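Local coordinates for oligopeptide ABC transporter, periplasmic oligopeptide-binding protein, putative (Thermotoga maritima MSB8, PDB 5IPW) that probably binds oligopeptides in the periplasm as the solute-binding component of an ABC transporter for peptide uptake, at residues A[245-258]-A[270-282]. Numbering follows the deposited sequence.
Sequences ITDPTEQFYILERN and QLPYIDYVRHEYV
Tyr253 and His279 form a hydrogen-bonded pair, Tyr253 N to His279 O at 2.8 Å and His279 N to Tyr253 O at 2.9 Å, and Leu255 and Val277 repeat the pattern. The two strands, 252-257 and 276-281, thus run antiparallel, the axes of these short segments 164° apart. The buried face carries Tyr253, Leu255, Val277 and His279. There Leu255 CD1 lies alongside Val277 CG1 at 3.8 Å, and helix 73-80 packs on Tyr253, Leu255 and His279 through Ile76, Leu79 and Ile80. One water sits at the edge of the imidazole in its plane, joining His279 ND1 to the carbonyl oxygens of Tyr253 and Val277, while Trp67 stacks on the Tyr253 ring.

The face bearing Phe252, Ile254, Glu256, Tyr276, Arg278 and Glu280 is only partly covered. Here the Arg278 guanidinium leans over the Phe252 ring as an off-centre cation-pi pair, its CZ 4.2 Å from the ring centroid and the planes 27° apart. Glu256, with CG anti to the backbone N (chi1 -175°) and an extended chain, runs alongside Tyr276, whose OH donates to the anti lone pair of Glu256 OE1 at 2.9 Å.

At the end of the ladder, where Arg257 N still bonds Asp275 O, the buried Arg257 side chain reaches over residues 270-275. Its NH1 forms a salt bridge with Asp275 OD1, although the guanidinium's exact placement is doubtful; a water joins NH2 to Asn258 O and Leu271 O. Flanked by strands 62-67 and 242-244, the antiparallel pair forms the centre of a mixed four-stranded sheet in a family 5 extracellular solute-binding protein.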
loop_
_atom_site.group_PDB
_atom_site.type_symbol
_atom_site.label_atom_id
_atom_site.label_comp_id
_atom_site.label_asym_id
_atom_site.label_seq_id
_atom_site.Cartn_x
_atom_site.Cartn_y
_atom_site.Cartn_z
ATOM N N ILE A 245 10.784 23.571 -8.662
ATOM C CA ILE A 245 11.256 24.899 -9.062
ATOM C C ILE A 245 10.380 25.584 -10.137
ATOM O O ILE A 245 10.682 26.701 -10.548
ATOM C CB ILE A 245 12.735 24.882 -9.499
ATOM C CG1 ILE A 245 12.975 23.887 -10.636
ATOM C CG2 ILE A 245 13.620 24.552 -8.311
ATOM C CD1 ILE A 245 14.312 24.081 -11.330
ATOM N N THR A 246 9.304 24.928 -10.578
ATOM C CA THR A 246 8.335 25.549 -11.495
ATOM C C THR A 246 6.903 25.281 -11.044
ATOM O O THR A 246 6.660 24.440 -10.181
ATOM C CB THR A 246 8.486 25.068 -12.962
ATOM O OG1 THR A 246 8.020 23.717 -13.099
ATOM C CG2 THR A 246 9.926 25.179 -13.434
ATOM N N ASP A 247 5.963 26.009 -11.639
ATOM C CA ASP A 247 4.547 25.875 -11.317
ATOM C C ASP A 247 4.013 24.599 -11.958
ATOM O O ASP A 247 4.386 24.278 -13.079
ATOM C CB ASP A 247 3.771 27.089 -11.849
ATOM C CG ASP A 247 2.393 27.215 -11.234
ATOM O OD1 ASP A 247 2.300 27.672 -10.073
ATOM O OD2 ASP A 247 1.403 26.848 -11.902
ATOM N N PRO A 248 3.130 23.868 -11.261
ATOM C CA PRO A 248 2.567 22.651 -11.859
ATOM C C PRO A 248 1.577 22.874 -13.012
ATOM O O PRO A 248 1.241 21.920 -13.712
ATOM C CB PRO A 248 1.867 21.967 -10.682
ATOM C CG PRO A 248 1.588 23.050 -9.706
ATOM C CD PRO A 248 2.673 24.069 -9.877
ATOM N N THR A 249 1.106 24.103 -13.207
ATOM C CA THR A 249 0.226 24.411 -14.340
ATOM C C THR A 249 1.033 24.603 -15.620
ATOM O O THR A 249 0.504 24.381 -16.703
ATOM C CB THR A 249 -0.638 25.667 -14.107
ATOM O OG1 THR A 249 0.197 26.829 -14.080
ATOM C CG2 THR A 249 -1.431 25.559 -12.805
ATOM N N GLU A 250 2.296 25.022 -15.505
ATOM C CA GLU A 250 3.189 25.062 -16.668
ATOM C C GLU A 250 3.251 23.664 -17.267
ATOM O O GLU A 250 2.921 22.679 -16.591
ATOM C CB GLU A 250 4.596 25.547 -16.298
ATOM C CG GLU A 250 4.673 27.019 -15.906
ATOM C CD GLU A 250 6.028 27.416 -15.332
ATOM O OE1 GLU A 250 7.027 27.434 -16.088
ATOM O OE2 GLU A 250 6.096 27.728 -14.118
ATOM N N GLN A 251 3.638 23.567 -18.537
ATOM C CA GLN A 251 3.610 22.270 -19.217
ATOM C C GLN A 251 4.730 21.354 -18.727
ATOM O O GLN A 251 4.584 20.136 -18.752
ATOM C CB GLN A 251 3.626 22.416 -20.746
ATOM C CG GLN A 251 4.972 22.728 -21.386
ATOM C CD GLN A 251 5.040 22.281 -22.843
ATOM O OE1 GLN A 251 4.412 21.291 -23.234
ATOM N NE2 GLN A 251 5.815 23.003 -23.650
ATOM N N PHE A 252 5.837 21.950 -18.284
ATOM C CA PHE A 252 6.917 21.206 -17.643
ATOM C C PHE A 252 7.027 21.553 -16.154
ATOM O O PHE A 252 7.466 22.642 -15.787
ATOM C CB PHE A 252 8.236 21.441 -18.382
ATOM C CG PHE A 252 8.209 20.949 -19.798
ATOM C CD1 PHE A 252 8.047 19.595 -20.065
ATOM C CD2 PHE A 252 8.301 21.835 -20.865
ATOM C CE1 PHE A 252 7.996 19.131 -21.368
ATOM C CE2 PHE A 252 8.249 21.377 -22.173
ATOM C CZ PHE A 252 8.098 20.023 -22.425
ATOM N N TYR A 253 6.585 20.619 -15.315
ATOM C CA TYR A 253 6.722 20.728 -13.864
ATOM C C TYR A 253 8.069 20.134 -13.471
ATOM O O TYR A 253 8.295 18.934 -13.642
ATOM C CB TYR A 253 5.584 19.982 -13.175
ATOM C CG TYR A 253 5.609 20.051 -11.668
ATOM C CD1 TYR A 253 5.695 21.271 -11.004
ATOM C CD2 TYR A 253 5.514 18.892 -10.897
ATOM C CE1 TYR A 253 5.704 21.332 -9.621
ATOM C CE2 TYR A 253 5.518 18.946 -9.517
ATOM C CZ TYR A 253 5.618 20.166 -8.886
ATOM O OH TYR A 253 5.629 20.214 -7.510
ATOM N N ILE A 254 8.969 20.975 -12.969
ATOM C CA ILE A 254 10.352 20.562 -12.736
ATOM C C ILE A 254 10.715 20.491 -11.259
ATOM O O ILE A 254 10.482 21.443 -10.505
ATOM C CB ILE A 254 11.351 21.486 -13.457
ATOM C CG1 ILE A 254 11.045 21.498 -14.967
ATOM C CG2 ILE A 254 12.781 21.020 -13.200
ATOM C CD1 ILE A 254 11.926 22.414 -15.796
ATOM N N LEU A 255 11.294 19.353 -10.867
ATOM C CA LEU A 255 11.890 19.190 -9.540
ATOM C C LEU A 255 13.406 19.238 -9.650
ATOM O O LEU A 255 13.984 18.651 -10.549
ATOM C CB LEU A 255 11.470 17.876 -8.897
ATOM C CG LEU A 255 9.982 17.546 -8.910
ATOM C CD1 LEU A 255 9.788 16.082 -8.598
ATOM C CD2 LEU A 255 9.201 18.394 -7.926
ATOM N N GLU A 256 14.037 19.960 -8.737
ATOM C CA GLU A 256 15.484 20.078 -8.693
ATOM C C GLU A 256 15.997 19.385 -7.434
ATOM O O GLU A 256 15.311 19.319 -6.406
ATOM C CB GLU A 256 15.889 21.553 -8.694
ATOM C CG GLU A 256 17.383 21.807 -8.767
ATOM C CD GLU A 256 17.724 23.290 -8.810
ATOM O OE1 GLU A 256 18.382 23.719 -9.780
ATOM O OE2 GLU A 256 17.341 24.027 -7.879
ATOM N N ARG A 257 17.209 18.856 -7.523
ATOM C CA ARG A 257 17.820 18.190 -6.394
ATOM C C ARG A 257 17.874 19.102 -5.175
ATOM O O ARG A 257 18.157 20.295 -5.289
ATOM C CB ARG A 257 19.221 17.712 -6.745
ATOM C CG ARG A 257 20.217 18.806 -7.089
ATOM C CD ARG A 257 21.512 18.178 -7.566
ATOM N NE ARG A 257 21.823 17.067 -6.685
ATOM C CZ ARG A 257 22.064 15.810 -7.043
ATOM N NH1 ARG A 257 22.122 15.422 -8.308
ATOM N NH2 ARG A 257 22.295 14.931 -6.086
ATOM N N ASN A 258 17.565 18.525 -4.021
ATOM C CA ASN A 258 17.715 19.197 -2.740
ATOM C C ASN A 258 19.173 19.144 -2.311
ATOM O O ASN A 258 19.672 18.072 -1.953
ATOM C CB ASN A 258 16.850 18.510 -1.687
ATOM C CG ASN A 258 17.089 19.049 -0.299
ATOM O OD1 ASN A 258 17.877 19.970 -0.111
ATOM N ND2 ASN A 258 16.406 18.474 0.687
ATOM N N GLN A 270 26.433 11.967 -2.166
ATOM C CA GLN A 270 25.205 12.578 -1.671
ATOM C C GLN A 270 24.091 12.414 -2.697
ATOM O O GLN A 270 24.188 12.896 -3.826
ATOM C CB GLN A 270 25.402 14.072 -1.391
ATOM C CG GLN A 270 24.126 14.773 -0.934
ATOM C CD GLN A 270 24.230 16.289 -0.913
ATOM O OE1 GLN A 270 24.913 16.889 -1.747
ATOM N NE2 GLN A 270 23.525 16.921 0.027
ATOM N N LEU A 271 23.024 11.755 -2.286
ATOM C CA LEU A 271 21.901 11.508 -3.165
ATOM C C LEU A 271 21.034 12.770 -3.281
ATOM O O LEU A 271 21.200 13.714 -2.508
ATOM C CB LEU A 271 21.091 10.314 -2.634
ATOM C CG LEU A 271 21.873 9.002 -2.595
ATOM C CD1 LEU A 271 21.110 7.953 -1.810
ATOM C CD2 LEU A 271 22.171 8.494 -3.997
ATOM N N PRO A 272 20.126 12.803 -4.271
ATOM C CA PRO A 272 19.919 11.800 -5.330
ATOM C C PRO A 272 21.023 11.810 -6.364
ATOM O O PRO A 272 21.824 12.718 -6.387
ATOM C CB PRO A 272 18.594 12.227 -5.973
ATOM C CG PRO A 272 18.481 13.679 -5.679
ATOM C CD PRO A 272 19.125 13.882 -4.335
ATOM N N TYR A 273 21.072 10.798 -7.212
ATOM C CA TYR A 273 22.003 10.810 -8.326
ATOM C C TYR A 273 21.529 11.792 -9.395
ATOM O O TYR A 273 22.310 12.549 -9.962
ATOM C CB TYR A 273 22.071 9.435 -8.953
ATOM C CG TYR A 273 22.754 8.368 -8.123
ATOM C CD1 TYR A 273 24.077 8.498 -7.739
ATOM C CD2 TYR A 273 22.088 7.204 -7.781
ATOM C CE1 TYR A 273 24.710 7.503 -7.014
ATOM C CE2 TYR A 273 22.711 6.209 -7.068
ATOM C CZ TYR A 273 24.016 6.371 -6.678
ATOM O OH TYR A 273 24.627 5.364 -5.986
ATOM N N ILE A 274 20.223 11.776 -9.632
ATOM C CA ILE A 274 19.598 12.548 -10.693
ATOM C C ILE A 274 19.427 14.019 -10.286
ATOM O O ILE A 274 18.961 14.317 -9.186
ATOM C CB ILE A 274 18.252 11.897 -11.072
ATOM C CG1 ILE A 274 18.518 10.478 -11.590
ATOM C CG2 ILE A 274 17.519 12.731 -12.115
ATOM C CD1 ILE A 274 17.284 9.620 -11.693
ATOM N N ASP A 275 19.815 14.926 -11.181
ATOM C CA ASP A 275 19.803 16.362 -10.899
ATOM C C ASP A 275 18.393 16.952 -10.963
ATOM O O ASP A 275 18.001 17.758 -10.106
ATOM C CB ASP A 275 20.700 17.106 -11.892
ATOM C CG ASP A 275 22.188 16.941 -11.603
ATOM O OD1 ASP A 275 22.565 16.591 -10.461
ATOM O OD2 ASP A 275 22.997 17.203 -12.525
ATOM N N TYR A 276 17.649 16.568 -11.993
ATOM C CA TYR A 276 16.313 17.094 -12.227
ATOM C C TYR A 276 15.363 15.995 -12.649
ATOM O O TYR A 276 15.768 15.049 -13.328
ATOM C CB TYR A 276 16.340 18.131 -13.346
ATOM C CG TYR A 276 17.166 19.345 -13.044
ATOM C CD1 TYR A 276 16.614 20.436 -12.393
ATOM C CD2 TYR A 276 18.483 19.411 -13.429
ATOM C CE1 TYR A 276 17.368 21.562 -12.121
ATOM C CE2 TYR A 276 19.251 20.526 -13.167
ATOM C CZ TYR A 276 18.689 21.599 -12.507
ATOM O OH TYR A 276 19.462 22.707 -12.233
ATOM N N VAL A 277 14.104 16.121 -12.252
ATOM C CA VAL A 277 13.063 15.259 -12.782
ATOM C C VAL A 277 11.954 16.158 -13.299
ATOM O O VAL A 277 11.450 17.016 -12.573
ATOM C CB VAL A 277 12.571 14.182 -11.775
ATOM C CG1 VAL A 277 12.812 14.597 -10.340
ATOM C CG2 VAL A 277 11.105 13.825 -11.997
ATOM N N ARG A 278 11.614 15.981 -14.577
ATOM C CA ARG A 278 10.632 16.834 -15.231
ATOM C C ARG A 278 9.420 16.047 -15.705
ATOM O O ARG A 278 9.543 15.018 -16.369
ATOM C CB ARG A 278 11.284 17.652 -16.362
ATOM C CG ARG A 278 11.056 17.207 -17.800
ATOM C CD ARG A 278 12.071 17.890 -18.709
ATOM N NE ARG A 278 11.511 18.436 -19.941
ATOM C CZ ARG A 278 11.322 17.767 -21.082
ATOM N NH1 ARG A 278 11.608 16.480 -21.193
ATOM N NH2 ARG A 278 10.822 18.399 -22.133
ATOM N N HIS A 279 8.248 16.529 -15.313
ATOM C CA HIS A 279 6.983 15.979 -15.780
ATOM C C HIS A 279 6.407 16.898 -16.848
ATOM O O HIS A 279 6.316 18.116 -16.643
ATOM C CB HIS A 279 5.990 15.862 -14.631
ATOM C CG HIS A 279 6.374 14.845 -13.604
ATOM N ND1 HIS A 279 7.442 15.016 -12.752
ATOM C CD2 HIS A 279 5.824 13.652 -13.285
ATOM C CE1 HIS A 279 7.543 13.967 -11.961
ATOM N NE2 HIS A 279 6.567 13.128 -12.256
ATOM N N GLU A 280 6.049 16.314 -17.990
ATOM C CA GLU A 280 5.276 17.017 -19.003
ATOM C C GLU A 280 3.785 16.825 -18.752
ATOM O O GLU A 280 3.326 15.698 -18.534
ATOM C CB GLU A 280 5.630 16.515 -20.396
ATOM C CG GLU A 280 5.051 17.385 -21.506
ATOM C CD GLU A 280 5.581 17.046 -22.886
ATOM O OE1 GLU A 280 6.649 16.403 -23.007
ATOM O OE2 GLU A 280 4.915 17.442 -23.858
ATOM N N TYR A 281 3.027 17.923 -18.769
ATOM C CA TYR A 281 1.573 17.816 -18.721
ATOM C C TYR A 281 1.090 17.102 -19.992
ATOM O O TYR A 281 1.532 17.404 -21.097
ATOM C CB TYR A 281 0.871 19.181 -18.584
ATOM C CG TYR A 281 -0.643 19.047 -18.686
ATOM C CD1 TYR A 281 -1.414 18.763 -17.564
ATOM C CD2 TYR A 281 -1.293 19.148 -19.921
ATOM C CE1 TYR A 281 -2.791 18.608 -17.655
ATOM C CE2 TYR A 281 -2.668 18.992 -20.026
ATOM C CZ TYR A 281 -3.414 18.722 -18.893
ATOM O OH TYR A 281 -4.782 18.567 -19.001
ATOM N N VAL A 282 0.195 16.144 -19.816
ATOM C CA VAL A 282 -0.387 15.433 -20.932
ATOM C C VAL A 282 -1.900 15.362 -20.761
ATOM O O VAL A 282 -2.415 15.374 -19.641
ATOM C CB VAL A 282 0.196 14.011 -21.092
ATOM C CG1 VAL A 282 1.667 14.080 -21.472
ATOM C CG2 VAL A 282 -0.006 13.180 -19.831
HETATM O O HOH W 1 8.800 17.002 -11.916
HETATM O O HOH W 2 21.589 16.594 -3.552
#